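Histidine triad (HIT) protein (Sinorhizobium meliloti, PDB 3NRD) probably binds nucleotides and may act on them as a hydrolase or transferase of the histidine triad superfamily. Local coordinates at residues I18-L23 with V40-D45; W34-L39 with G108-F113; T75-I80 with A98-D103. One frame throughout, in Å; residues are numbered along the deposited sequence.

From the N terminus, strand 15-20 ends in the turn that opens contact 1; strand 24-29 runs back antiparallel, and contact 1 closes by joining that turn to the end of strand 36-41. Contact 2 opens inside this loop and closes only at residues 108-113, so the two cross; it ties the start of strand 36-41 to the loop before helix 121-134, and touches contact 1 through L37 and I18. Contact 3, nested within the long loop of contact 2, joins the end of helix 54-75 and strand 79-84 to strand 94-99. Contacts 2 and 3 meet through P35 and A98 and both reach the second subunit; contact 1 lies on the far side of the chain's centre.

Contact 1: residues I18-L23 with V40-D45. With SO4 (sulfate ion), chain I; SO4 (sulfate ion), chain G.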
ATOM      1  N   ILE A  18       2.484  17.885  -9.528  1.00 24.32           N
ATOM      2  CA  ILE A  18       3.144  18.769  -8.552  1.00 25.73           C
ATOM      3  C   ILE A  18       4.670  18.609  -8.497  1.00 26.33           C
ATOM      4  O   ILE A  18       5.298  19.177  -7.612  1.00 28.56           O
ATOM      5  CB  ILE A  18       2.514  18.618  -7.116  1.00 25.43           C
ATOM      6  CG1 ILE A  18       2.700  17.226  -6.538  1.00 25.33           C
ATOM      7  CG2 ILE A  18       1.003  18.954  -7.144  1.00 25.81           C
ATOM      8  CD1 ILE A  18       2.201  17.123  -5.122  1.00 22.94           C
ATOM      9  N   GLY A  19       5.255  17.875  -9.440  1.00 26.62           N
ATOM     10  CA  GLY A  19       6.704  17.706  -9.519  1.00 26.73           C
ATOM     11  C   GLY A  19       7.108  16.281  -9.836  1.00 25.66           C
ATOM     12  O   GLY A  19       6.281  15.390  -9.945  1.00 24.91           O
ATOM     13  N   THR A  20       8.404  16.100  -9.990  1.00 25.76           N
ATOM     14  CA  THR A  20       9.019  14.806 -10.218  1.00 25.53           C
ATOM     15  C   THR A  20      10.128  14.668  -9.218  1.00 24.53           C
ATOM     16  O   THR A  20      10.765  15.659  -8.878  1.00 25.52           O
ATOM     17  CB  THR A  20       9.565  14.744 -11.652  1.00 26.40           C
ATOM     18  OG1 THR A  20       8.476  15.011 -12.553  1.00 26.77           O
ATOM     19  CG2 THR A  20      10.151  13.384 -11.973  1.00 26.97           C
ATOM     20  N   LEU A  21      10.329  13.449  -8.743  1.00 23.68           N
ATOM     21  CA  LEU A  21      11.455  13.067  -7.901  1.00 24.22           C
ATOM     22  C   LEU A  21      12.497  12.494  -8.858  1.00 24.56           C
ATOM     23  O   LEU A  21      12.643  13.049  -9.944  1.00 26.91           O
ATOM     24  CB  LEU A  21      10.986  12.115  -6.804  1.00 23.00           C
ATOM     25  CG  LEU A  21       9.956  12.677  -5.815  1.00 23.29           C
ATOM     26  CD1 LEU A  21       9.557  11.589  -4.817  1.00 21.80           C
ATOM     27  CD2 LEU A  21      10.447  13.927  -5.084  1.00 19.50           C
ATOM     28  N   GLY A  22      13.253  11.465  -8.503  1.00 23.81           N
ATOM     29  CA  GLY A  22      14.177  10.848  -9.447  1.00 23.94           C
ATOM     30  C   GLY A  22      13.510   9.835 -10.353  1.00 23.24           C
ATOM     31  O   GLY A  22      13.616   9.864 -11.579  1.00 24.07           O
ATOM     32  N   LEU A  23      12.867   8.887  -9.724  1.00 21.98           N
ATOM     33  CA  LEU A  23      12.173   7.843 -10.431  1.00 21.84           C
ATOM     34  C   LEU A  23      10.703   8.205 -10.669  1.00 21.46           C
ATOM     35  O   LEU A  23      10.190   7.918 -11.753  1.00 20.44           O
ATOM     36  CB  LEU A  23      12.256   6.552  -9.643  1.00 20.83           C
ATOM     37  CG  LEU A  23      11.484   5.343 -10.191  1.00 21.50           C
ATOM     38  CD1 LEU A  23      11.926   4.996 -11.587  1.00 21.66           C
ATOM     39  CD2 LEU A  23      11.669   4.169  -9.208  1.00 18.70           C
ATOM     40  N   VAL A  40       4.285   7.950  -9.402  1.00 17.50           N
ATOM     41  CA  VAL A  40       4.211   7.124 -10.623  1.00 17.12           C
ATOM     42  C   VAL A  40       5.637   6.937 -11.097  1.00 17.06           C
ATOM     43  O   VAL A  40       6.215   7.896 -11.625  1.00 16.94           O
ATOM     44  CB  VAL A  40       3.360   7.763 -11.695  1.00 17.67           C
ATOM     45  CG1 VAL A  40       3.306   6.814 -12.972  1.00 15.61           C
ATOM     46  CG2 VAL A  40       1.975   8.092 -11.126  1.00 15.55           C
ATOM     47  N   PRO A  41       6.228   5.751 -10.837  1.00 17.85           N
ATOM     48  CA  PRO A  41       7.581   5.472 -11.332  1.00 18.83           C
ATOM     49  C   PRO A  41       7.590   5.535 -12.840  1.00 19.70           C
ATOM     50  O   PRO A  41       6.753   4.902 -13.482  1.00 20.70           O
ATOM     51  CB  PRO A  41       7.849   4.037 -10.899  1.00 18.78           C
ATOM     52  CG  PRO A  41       6.815   3.676  -9.953  1.00 19.26           C
ATOM     53  CD  PRO A  41       5.706   4.637 -10.020  1.00 17.58           C
ATOM     54  N   GLN A  42       8.569   6.223 -13.409  1.00 20.52           N
ATOM     55  CA  GLN A  42       8.590   6.494 -14.855  1.00 21.86           C
ATOM     56  C   GLN A  42       9.294   5.376 -15.622  1.00 22.18           C
ATOM     57  O   GLN A  42      10.280   5.601 -16.333  1.00 23.69           O
ATOM     58  CB  GLN A  42       9.254   7.819 -15.086  1.00 22.55           C
ATOM     59  CG  GLN A  42       8.592   8.963 -14.365  1.00 23.15           C
ATOM     60  CD  GLN A  42       9.397  10.231 -14.493  1.00 25.10           C
ATOM     61  OE1 GLN A  42       9.024  11.116 -15.242  1.00 24.23           O
ATOM     62  NE2 GLN A  42      10.506  10.319 -13.761  1.00 25.29           N
ATOM     63  N   ARG A  43       8.770   4.164 -15.467  1.00 21.75           N
ATOM     64  CA  ARG A  43       9.195   2.987 -16.207  1.00 22.29           C
ATOM     65  C   ARG A  43       7.992   2.454 -16.993  1.00 22.48           C
ATOM     66  O   ARG A  43       6.909   2.335 -16.459  1.00 21.81           O
ATOM     67  CB  ARG A  43       9.727   1.914 -15.256  1.00 21.83           C
ATOM     68  CG  ARG A  43      10.846   2.322 -14.330  1.00 22.14           C
ATOM     69  CD  ARG A  43      12.095   2.728 -15.097  1.00 23.80           C
ATOM     70  NE  ARG A  43      13.272   2.924 -14.245  1.00 24.90           N
ATOM     71  CZ  ARG A  43      14.361   3.632 -14.570  1.00 25.92           C
ATOM     72  NH1 ARG A  43      14.443   4.301 -15.727  1.00 27.05           N
ATOM     73  NH2 ARG A  43      15.362   3.704 -13.704  1.00 24.65           N
ATOM     74  N   ALA A  44       8.202   2.136 -18.262  1.00 24.06           N
ATOM     75  CA  ALA A  44       7.152   1.632 -19.140  1.00 25.33           C
ATOM     76  C   ALA A  44       6.650   0.247 -18.740  1.00 25.84           C
ATOM     77  O   ALA A  44       7.420  -0.589 -18.276  1.00 25.11           O
ATOM     78  CB  ALA A  44       7.651   1.600 -20.596  1.00 26.58           C
ATOM     79  N   ASP A  45       5.347   0.047 -18.919  1.00 26.73           N
ATOM     80  CA  ASP A  45       4.674  -1.240 -18.765  1.00 28.12           C
ATOM     81  C   ASP A  45       4.934  -1.962 -17.439  1.00 26.42           C
ATOM     82  O   ASP A  45       5.152  -3.155 -17.445  1.00 26.15           O
ATOM     83  CB  ASP A  45       5.051  -2.160 -19.953  1.00 30.65           C
ATOM     84  CG  ASP A  45       4.836  -1.485 -21.275  1.00 35.03           C
ATOM     85  OD1 ASP A  45       3.798  -0.798 -21.459  1.00 41.54           O
ATOM     86  OD2 ASP A  45       5.733  -1.601 -22.133  1.00 46.25           O
TER
HETATM   87  S   SO4 I 215      14.301  12.747 -13.216  0.50 50.93           S
HETATM   88  O1  SO4 I 215      14.832  13.060 -11.910  0.50 50.48           O
HETATM   89  O2  SO4 I 215      14.358  13.995 -13.977  0.50 51.25           O
HETATM   90  O3  SO4 I 215      15.109  11.709 -13.849  0.50 48.96           O
HETATM   91  O4  SO4 I 215      12.928  12.283 -13.090  0.50 49.79           O
HETATM   92  S   SO4 G 205      11.792   1.803 -19.798  1.00 46.97           S
HETATM   93  O1  SO4 G 205      12.205   1.081 -18.615  1.00 49.75           O
HETATM   94  O2  SO4 G 205      12.906   2.599 -20.255  1.00 48.26           O
HETATM   95  O3  SO4 G 205      11.455   0.812 -20.801  1.00 47.97           O
HETATM   96  O4  SO4 G 205      10.649   2.663 -19.505  1.00 45.46           O
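Q42 grips the carbonyl oxygen of L23 twice, once with its backbone and once with its side chain, where strand 36-41 of the five-stranded antiparallel HIT sheet gives way to an inverse gamma turn centred on Q42. Q42 N lies 2.9 Å from L23 O, and the amide NE2 of Q42 lies 3.1 Å from the same oxygen. The two donors arrive from opposite faces of the carbonyl plane: N is tilted 28° from it, while NE2 stands well above it, with L23 O close to the plane of the side-chain amide. CG of Q42, beside its own backbone N (chi1 -58°), passes within 3.2 Å of L23 O, and this course brings NE2 back over the oxygen. NE2 of Q42 also bonds to O4 of a sulfate ion, probably from the crystallisation liquor, 3.2 Å away, and CG2 of T20 borders that sulfate oxygen. The amide's OE1 is taken by Q25 from strand 24-29, which fixes its rotation.

CG of L23 packs on CB of P41 at 3.9 Å. CD1 of L23 reaches obliquely to the guanidinium of R43, 3.6 Å from NE, a nitrogen paired with D56 of helix 54-75. The same helix holds L23 N through E63. Further on, A44 N lies 2.8 Å from O4 of a second such sulfate, in a nearly straight bond (170°).

Contact 2: residues W34-L39 with G108-F113; sequences WPWLIL and GPVWGF
The indole of W34 takes a methyl of V110 on one face and F113 at its edge: CG1 of V110 sits over the five-membered ring, 3.4 Å from its centroid and only 13° off the normal, while CD2 of F113 lies near the ring plane, 3.9 Å from CZ2 of W34. The other methyl of V110, CG2, covers a face of W36, 3.7 Å from the centroid of its six-membered ring. One valine thus makes two CH-pi contacts, one methyl to each indole. Its first torsion (chi1 -50°) sets CG1 beside the backbone N and CG2 between N and the carbonyl carbon, spreading the branches toward the two rings. CG2 also lies over a face of W111, toward the rim. W36 and W111 meet obliquely, with planes 86° apart and CZ2 of W36 3.7 Å from NE1 of W111.

The segment 108-113 is held in shape by a type II turn from V110 to F113, closed by the bond from F113 N to V110 O (3.1 Å), with G112 at positive phi. The indole N-H of W34 bonds to the carbonyl of P104, that of W36 to ND1 of H95. The ring of W111 meets H95 edge-to-face and packs on L85 of the second subunit.

The loop between strand 94-99 and helix 121-134 thus brings V110 and W111 onto W34 and W36. W36 and W111 flank H95 of strand 94-99, which probably carries the HIT histidine motif; with a glycerol about 5 Å from the W36 side chain and a sulfate about 5 Å from that of W111, this corner probably lies by the active site, as in HIT relatives.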
ATOM      1  N   TRP A  34      -9.200  14.090   1.366  1.00 21.13           N
ATOM      2  CA  TRP A  34      -7.985  13.709   2.102  1.00 21.02           C
ATOM      3  C   TRP A  34      -6.779  14.204   1.325  1.00 20.72           C
ATOM      4  O   TRP A  34      -6.814  14.182   0.095  1.00 22.44           O
ATOM      5  CB  TRP A  34      -7.855  12.194   2.298  1.00 20.43           C
ATOM      6  CG  TRP A  34      -9.077  11.495   2.660  1.00 20.05           C
ATOM      7  CD1 TRP A  34      -9.488  11.160   3.906  1.00 22.15           C
ATOM      8  CD2 TRP A  34     -10.056  11.002   1.761  1.00 20.16           C
ATOM      9  NE1 TRP A  34     -10.680  10.480   3.841  1.00 22.69           N
ATOM     10  CE2 TRP A  34     -11.038  10.363   2.523  1.00 20.72           C
ATOM     11  CE3 TRP A  34     -10.202  11.036   0.363  1.00 21.77           C
ATOM     12  CZ2 TRP A  34     -12.154   9.764   1.938  1.00 22.00           C
ATOM     13  CZ3 TRP A  34     -11.313  10.450  -0.208  1.00 20.14           C
ATOM     14  CH2 TRP A  34     -12.285   9.845   0.575  1.00 21.05           C
ATOM     15  N   PRO A  35      -5.724  14.683   2.007  1.00 21.26           N
ATOM     16  CA  PRO A  35      -4.497  14.999   1.238  1.00 20.53           C
ATOM     17  C   PRO A  35      -3.868  13.719   0.698  1.00 20.08           C
ATOM     18  O   PRO A  35      -3.389  12.857   1.468  1.00 20.64           O
ATOM     19  CB  PRO A  35      -3.603  15.713   2.240  1.00 20.99           C
ATOM     20  CG  PRO A  35      -4.505  16.072   3.422  1.00 22.12           C
ATOM     21  CD  PRO A  35      -5.628  15.095   3.424  1.00 21.82           C
ATOM     22  N   TRP A  36      -3.856  13.611  -0.627  1.00 19.44           N
ATOM     23  CA  TRP A  36      -3.677  12.332  -1.327  1.00 18.72           C
ATOM     24  C   TRP A  36      -2.776  12.573  -2.522  1.00 18.10           C
ATOM     25  O   TRP A  36      -3.115  13.360  -3.411  1.00 17.61           O
ATOM     26  CB  TRP A  36      -5.054  11.856  -1.726  1.00 18.74           C
ATOM     27  CG  TRP A  36      -5.181  10.569  -2.433  1.00 18.85           C
ATOM     28  CD1 TRP A  36      -4.201   9.773  -2.916  1.00 20.40           C
ATOM     29  CD2 TRP A  36      -6.403   9.959  -2.784  1.00 18.89           C
ATOM     30  NE1 TRP A  36      -4.737   8.702  -3.550  1.00 21.35           N
ATOM     31  CE2 TRP A  36      -6.097   8.791  -3.487  1.00 20.93           C
ATOM     32  CE3 TRP A  36      -7.746  10.301  -2.581  1.00 22.71           C
ATOM     33  CZ2 TRP A  36      -7.082   7.941  -3.990  1.00 22.94           C
ATOM     34  CZ3 TRP A  36      -8.727   9.465  -3.078  1.00 23.42           C
ATOM     35  CH2 TRP A  36      -8.393   8.298  -3.776  1.00 23.77           C
ATOM     36  N   LEU A  37      -1.612  11.931  -2.490  1.00 17.57           N
ATOM     37  CA  LEU A  37      -0.614  12.005  -3.525  1.00 18.21           C
ATOM     38  C   LEU A  37      -0.502  10.661  -4.193  1.00 18.74           C
ATOM     39  O   LEU A  37      -0.751   9.606  -3.568  1.00 18.82           O
ATOM     40  CB  LEU A  37       0.731  12.339  -2.929  1.00 17.78           C
ATOM     41  CG  LEU A  37       0.761  13.605  -2.060  1.00 19.27           C
ATOM     42  CD1 LEU A  37       2.177  13.835  -1.561  1.00 18.55           C
ATOM     43  CD2 LEU A  37       0.245  14.825  -2.805  1.00 19.31           C
ATOM     44  N   ILE A  38      -0.094  10.676  -5.447  1.00 18.90           N
ATOM     45  CA  ILE A  38       0.356   9.453  -6.074  1.00 19.51           C
ATOM     46  C   ILE A  38       1.752   9.620  -6.625  1.00 18.47           C
ATOM     47  O   ILE A  38       2.115  10.711  -7.081  1.00 19.75           O
ATOM     48  CB  ILE A  38      -0.624   8.913  -7.164  1.00 20.20           C
ATOM     49  CG1 ILE A  38      -0.764   9.834  -8.347  1.00 23.72           C
ATOM     50  CG2 ILE A  38      -1.992   8.713  -6.538  1.00 23.88           C
ATOM     51  CD1 ILE A  38      -1.567   9.210  -9.514  1.00 25.95           C
ATOM     52  N   LEU A  39       2.510   8.531  -6.546  1.00 17.40           N
ATOM     53  CA  LEU A  39       3.870   8.454  -7.065  0.50 17.38           C
ATOM     54  C   LEU A  39       3.824   7.504  -8.240  1.00 17.29           C
ATOM     55  O   LEU A  39       3.342   6.389  -8.099  1.00 17.68           O
ATOM     56  CB  LEU A  39       4.855   7.944  -6.024  0.50 16.80           C
ATOM     57  CG  LEU A  39       5.485   9.060  -5.194  0.50 17.22           C
ATOM     58  CD1 LEU A  39       4.430   9.718  -4.287  0.50 17.32           C
ATOM     59  CD2 LEU A  39       6.661   8.520  -4.397  0.50 14.43           C
ATOM     60  N   GLY A 108     -11.899   3.594   7.628  1.00 23.84           N
ATOM     61  CA  GLY A 108     -11.880   2.815   6.397  1.00 23.28           C
ATOM     62  C   GLY A 108     -10.997   3.419   5.323  1.00 22.68           C
ATOM     63  O   GLY A 108     -10.394   4.502   5.510  1.00 22.74           O
ATOM     64  N   PRO A 109     -10.915   2.748   4.178  1.00 22.30           N
ATOM     65  CA  PRO A 109     -10.100   3.250   3.083  1.00 21.19           C
ATOM     66  C   PRO A 109     -10.712   4.451   2.333  1.00 21.91           C
ATOM     67  O   PRO A 109     -11.940   4.624   2.325  1.00 22.37           O
ATOM     68  CB  PRO A 109     -10.032   2.054   2.157  1.00 21.55           C
ATOM     69  CG  PRO A 109     -11.315   1.284   2.441  1.00 23.21           C
ATOM     70  CD  PRO A 109     -11.603   1.485   3.848  1.00 23.02           C
ATOM     71  N   VAL A 110      -9.856   5.287   1.732  1.00 21.14           N
ATOM     72  CA  VAL A 110     -10.344   6.392   0.890  1.00 21.97           C
ATOM     73  C   VAL A 110     -10.881   5.852  -0.443  1.00 22.58           C
ATOM     74  O   VAL A 110     -11.841   6.397  -0.983  1.00 23.34           O
ATOM     75  CB  VAL A 110      -9.266   7.489   0.671  1.00 21.43           C
ATOM     76  CG1 VAL A 110      -8.677   7.902   2.016  1.00 20.62           C
ATOM     77  CG2 VAL A 110      -8.159   7.057  -0.333  1.00 21.46           C
ATOM     78  N   TRP A 111     -10.305   4.736  -0.899  1.00 22.94           N
ATOM     79  CA  TRP A 111     -10.549   4.178  -2.228  1.00 23.06           C
ATOM     80  C   TRP A 111     -11.979   3.708  -2.352  1.00 24.60           C
ATOM     81  O   TRP A 111     -12.469   2.932  -1.525  1.00 24.49           O
ATOM     82  CB  TRP A 111      -9.580   3.017  -2.497  1.00 23.52           C
ATOM     83  CG  TRP A 111      -8.143   3.450  -2.383  1.00 21.93           C
ATOM     84  CD1 TRP A 111      -7.495   4.295  -3.219  1.00 21.07           C
ATOM     85  CD2 TRP A 111      -7.214   3.097  -1.361  1.00 21.78           C
ATOM     86  NE1 TRP A 111      -6.214   4.504  -2.786  1.00 21.87           N
ATOM     87  CE2 TRP A 111      -6.006   3.776  -1.647  1.00 22.09           C
ATOM     88  CE3 TRP A 111      -7.270   2.261  -0.242  1.00 21.07           C
ATOM     89  CZ2 TRP A 111      -4.864   3.633  -0.865  1.00 21.37           C
ATOM     90  CZ3 TRP A 111      -6.141   2.149   0.553  1.00 22.31           C
ATOM     91  CH2 TRP A 111      -4.952   2.824   0.234  1.00 22.14           C
ATOM     92  N   GLY A 112     -12.654   4.221  -3.378  1.00 24.90           N
ATOM     93  CA  GLY A 112     -14.028   3.885  -3.646  1.00 26.08           C
ATOM     94  C   GLY A 112     -15.060   4.542  -2.756  1.00 26.77           C
ATOM     95  O   GLY A 112     -16.248   4.242  -2.901  1.00 27.70           O
ATOM     96  N   PHE A 113     -14.641   5.452  -1.870  1.00 25.81           N
ATOM     97  CA  PHE A 113     -15.573   6.078  -0.945  1.00 26.37           C
ATOM     98  C   PHE A 113     -16.137   7.375  -1.533  1.00 26.71           C
ATOM     99  O   PHE A 113     -15.400   8.347  -1.768  1.00 25.82           O
ATOM    100  CB  PHE A 113     -14.935   6.384   0.412  1.00 25.43           C
ATOM    101  CG  PHE A 113     -15.894   7.041   1.372  1.00 25.96           C
ATOM    102  CD1 PHE A 113     -16.914   6.315   1.939  1.00 27.18           C
ATOM    103  CD2 PHE A 113     -15.786   8.398   1.683  1.00 27.21           C
ATOM    104  CE1 PHE A 113     -17.819   6.911   2.802  1.00 27.71           C
ATOM    105  CE2 PHE A 113     -16.686   9.015   2.544  1.00 25.33           C
ATOM    106  CZ  PHE A 113     -17.699   8.270   3.110  1.00 28.10           C
TER

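Contact 3: residues T75-I80 with A98-D103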
ATOM      1  N   THR A  75       0.886  18.115   6.708  1.00 23.63           N
ATOM      2  CA  THR A  75      -0.548  18.083   7.070  1.00 24.35           C
ATOM      3  C   THR A  75      -0.822  18.020   8.582  1.00 24.79           C
ATOM      4  O   THR A  75      -1.930  18.295   9.010  1.00 25.14           O
ATOM      5  CB  THR A  75      -1.232  16.865   6.456  1.00 23.57           C
ATOM      6  OG1 THR A  75      -0.552  15.700   6.917  1.00 22.82           O
ATOM      7  CG2 THR A  75      -1.197  16.922   4.920  1.00 22.92           C
ATOM      8  N   GLY A  76       0.161  17.634   9.386  1.00 24.25           N
ATOM      9  CA  GLY A  76      -0.101  17.306  10.791  1.00 24.86           C
ATOM     10  C   GLY A  76      -0.967  16.044  10.955  1.00 24.54           C
ATOM     11  O   GLY A  76      -1.640  15.886  11.957  1.00 24.84           O
ATOM     12  N   ALA A  77      -0.946  15.155   9.954  1.00 23.19           N
ATOM     13  CA  ALA A  77      -1.765  13.960   9.935  1.00 23.25           C
ATOM     14  C   ALA A  77      -1.432  13.012  11.094  1.00 23.45           C
ATOM     15  O   ALA A  77      -0.278  12.907  11.491  1.00 22.84           O
ATOM     16  CB  ALA A  77      -1.563  13.221   8.595  1.00 21.58           C
ATOM     17  N   GLU A  78      -2.439  12.307  11.607  1.00 24.21           N
ATOM     18  CA  GLU A  78      -2.202  11.231  12.595  1.00 24.41           C
ATOM     19  C   GLU A  78      -1.557   9.975  11.988  1.00 23.32           C
ATOM     20  O   GLU A  78      -0.773   9.298  12.654  1.00 23.08           O
ATOM     21  CB  GLU A  78      -3.513  10.855  13.268  1.00 25.55           C
ATOM     22  CG  GLU A  78      -4.023  11.967  14.150  1.00 29.06           C
ATOM     23  CD  GLU A  78      -5.501  11.885  14.482  1.00 32.03           C
ATOM     24  OE1 GLU A  78      -6.145  10.818  14.287  1.00 30.92           O
ATOM     25  OE2 GLU A  78      -6.005  12.934  14.944  1.00 35.42           O
ATOM     26  N   LYS A  79      -1.897   9.666  10.731  1.00 21.92           N
ATOM     27  CA  LYS A  79      -1.475   8.430  10.096  1.00 21.40           C
ATOM     28  C   LYS A  79      -1.407   8.570   8.584  1.00 20.36           C
ATOM     29  O   LYS A  79      -2.301   9.168   7.961  1.00 20.96           O
ATOM     30  CB  LYS A  79      -2.440   7.302  10.461  1.00 21.77           C
ATOM     31  CG  LYS A  79      -1.989   5.889  10.095  1.00 21.51           C
ATOM     32  CD  LYS A  79      -0.825   5.402  10.965  1.00 23.13           C
ATOM     33  CE  LYS A  79      -0.343   4.020  10.518  1.00 21.07           C
ATOM     34  NZ  LYS A  79       0.287   4.041   9.188  1.00 19.05           N
ATOM     35  N   ILE A  80      -0.350   8.030   7.998  1.00 18.90           N
ATOM     36  CA  ILE A  80      -0.251   7.885   6.562  1.00 18.43           C
ATOM     37  C   ILE A  80      -0.753   6.498   6.140  1.00 18.23           C
ATOM     38  O   ILE A  80      -0.499   5.511   6.844  1.00 18.24           O
ATOM     39  CB  ILE A  80       1.204   8.070   6.071  1.00 18.72           C
ATOM     40  CG1 ILE A  80       1.723   9.490   6.383  1.00 20.45           C
ATOM     41  CG2 ILE A  80       1.333   7.832   4.560  1.00 17.03           C
ATOM     42  CD1 ILE A  80       0.996  10.615   5.624  1.00 20.23           C
ATOM     43  N   ALA A  98      -2.722  11.169   3.559  1.00 18.09           N
ATOM     44  CA  ALA A  98      -2.693  11.674   4.950  1.00 18.47           C
ATOM     45  C   ALA A  98      -4.057  11.473   5.609  1.00 18.96           C
ATOM     46  O   ALA A  98      -5.065  11.906   5.073  1.00 19.19           O
ATOM     47  CB  ALA A  98      -2.347  13.129   4.965  1.00 18.38           C
ATOM     48  N   ARG A  99      -4.078  10.884   6.792  1.00 19.86           N
ATOM     49  CA  ARG A  99      -5.325  10.548   7.482  1.00 20.75           C
ATOM     50  C   ARG A  99      -5.361  10.996   8.943  1.00 22.75           C
ATOM     51  O   ARG A  99      -4.324  11.168   9.600  1.00 22.60           O
ATOM     52  CB  ARG A  99      -5.573   9.048   7.520  1.00 20.30           C
ATOM     53  CG  ARG A  99      -5.512   8.329   6.218  1.00 20.19           C
ATOM     54  CD  ARG A  99      -6.607   8.698   5.274  1.00 20.78           C
ATOM     55  NE  ARG A  99      -7.961   8.502   5.794  1.00 22.17           N
ATOM     56  CZ  ARG A  99      -8.689   7.393   5.745  1.00 20.50           C
ATOM     57  NH1 ARG A  99      -8.216   6.267   5.223  1.00 21.74           N
ATOM     58  NH2 ARG A  99      -9.937   7.424   6.224  1.00 20.69           N
ATOM     59  N   ARG A 100      -6.585  11.110   9.457  1.00 23.85           N
ATOM     60  CA  ARG A 100      -6.779  11.382  10.847  1.00 26.16           C
ATOM     61  C   ARG A 100      -8.183  10.947  11.243  1.00 26.50           C
ATOM     62  O   ARG A 100      -9.104  10.922  10.421  1.00 25.93           O
ATOM     63  CB  ARG A 100      -6.543  12.872  11.130  1.00 27.63           C
ATOM     64  CG  ARG A 100      -7.655  13.823  10.643  1.00 32.94           C
ATOM     65  CD  ARG A 100      -7.084  15.027   9.950  1.00 38.40           C
ATOM     66  NE  ARG A 100      -6.221  15.832  10.819  1.00 42.03           N
ATOM     67  CZ  ARG A 100      -5.098  16.469  10.448  1.00 45.24           C
ATOM     68  NH1 ARG A 100      -4.598  16.376   9.202  1.00 44.51           N
ATOM     69  NH2 ARG A 100      -4.439  17.205  11.357  1.00 46.83           N
ATOM     70  N   GLU A 101      -8.335  10.607  12.504  1.00 27.69           N
ATOM     71  CA  GLU A 101      -9.646  10.311  13.064  1.00 28.96           C
ATOM     72  C   GLU A 101     -10.620  11.436  12.759  1.00 29.26           C
ATOM     73  O   GLU A 101     -10.289  12.621  12.872  1.00 28.07           O
ATOM     74  CB  GLU A 101      -9.560  10.041  14.559  1.00 30.12           C
ATOM     75  CG  GLU A 101     -10.914   9.646  15.202  1.00 34.14           C
ATOM     76  CD  GLU A 101     -10.790   9.300  16.681  1.00 38.22           C
ATOM     77  OE1 GLU A 101      -9.653   9.332  17.200  1.00 40.11           O
ATOM     78  OE2 GLU A 101     -11.825   9.002  17.320  1.00 41.94           O
ATOM     79  N   GLY A 102     -11.799  11.023  12.312  1.00 29.53           N
ATOM     80  CA  GLY A 102     -12.853  11.940  11.948  1.00 29.86           C
ATOM     81  C   GLY A 102     -12.814  12.384  10.503  1.00 28.44           C
ATOM     82  O   GLY A 102     -13.706  13.104  10.096  1.00 29.27           O
ATOM     83  N   ASP A 103     -11.805  11.987   9.718  1.00 26.28           N
ATOM     84  CA  ASP A 103     -11.745  12.396   8.306  1.00 24.76           C
ATOM     85  C   ASP A 103     -12.751  11.529   7.557  1.00 24.35           C
ATOM     86  O   ASP A 103     -13.324  10.641   8.161  1.00 24.51           O
ATOM     87  CB  ASP A 103     -10.299  12.358   7.738  1.00 23.61           C
ATOM     88  CG  ASP A 103      -9.776  10.959   7.452  1.00 23.04           C
ATOM     89  OD1 ASP A 103     -10.515   9.972   7.429  1.00 21.16           O
ATOM     90  OD2 ASP A 103      -8.553  10.834   7.252  1.00 22.97           O
TER
HETATM   91  O   HOH W   1      -8.312  14.002  14.072  1.00 30.22           O
HETATM   92  O   HOH W   2      -7.381  11.487  17.118  1.00 43.46           O
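K79 and R99 form an antiparallel hydrogen-bonded pair, with R99 N 2.7 Å from K79 O and K79 N 3.1 Å from R99 O, and E78 joins K79 opposite R99 in a classic beta bulge. Beyond it, R100 turns back toward the end of helix 54-75. R100 NH1 gives a bond to T75 O (3.3 Å, 163°) that lies in the guanidinium plane but meets the carbonyl from above its plane, and CA of A77 sits over one guanidinium face. CG of R100 lies between its backbone N and carbonyl carbon (chi1 74°), and bends at chi2 and chi3 carry the group there. A leucine here would have no N-H for T75 O, and would probably leave that carbonyl without this donor and lose the flat group packed beneath A77 CA.

This is the outer hairpin of the HIT sheet, strands 79-84 and 94-99. CB of A98, on the face it shares with I80, packs on CB of A77 from the loop before strand 79-84 at 3.7 Å. K79 NZ forms a salt bridge with E48 of the second subunit.

The extended side chain of E78 crosses R100 at about a right angle, and E78 OE1 takes the backbone N of E101 at 2.8 Å, from above the carboxylate plane. R99 forms a side-on salt bridge to D103, NE to OD2 and NH2 to OD1; R100 N reaches D103 OD2 at 3.0 Å from the face opposite to R99 NE.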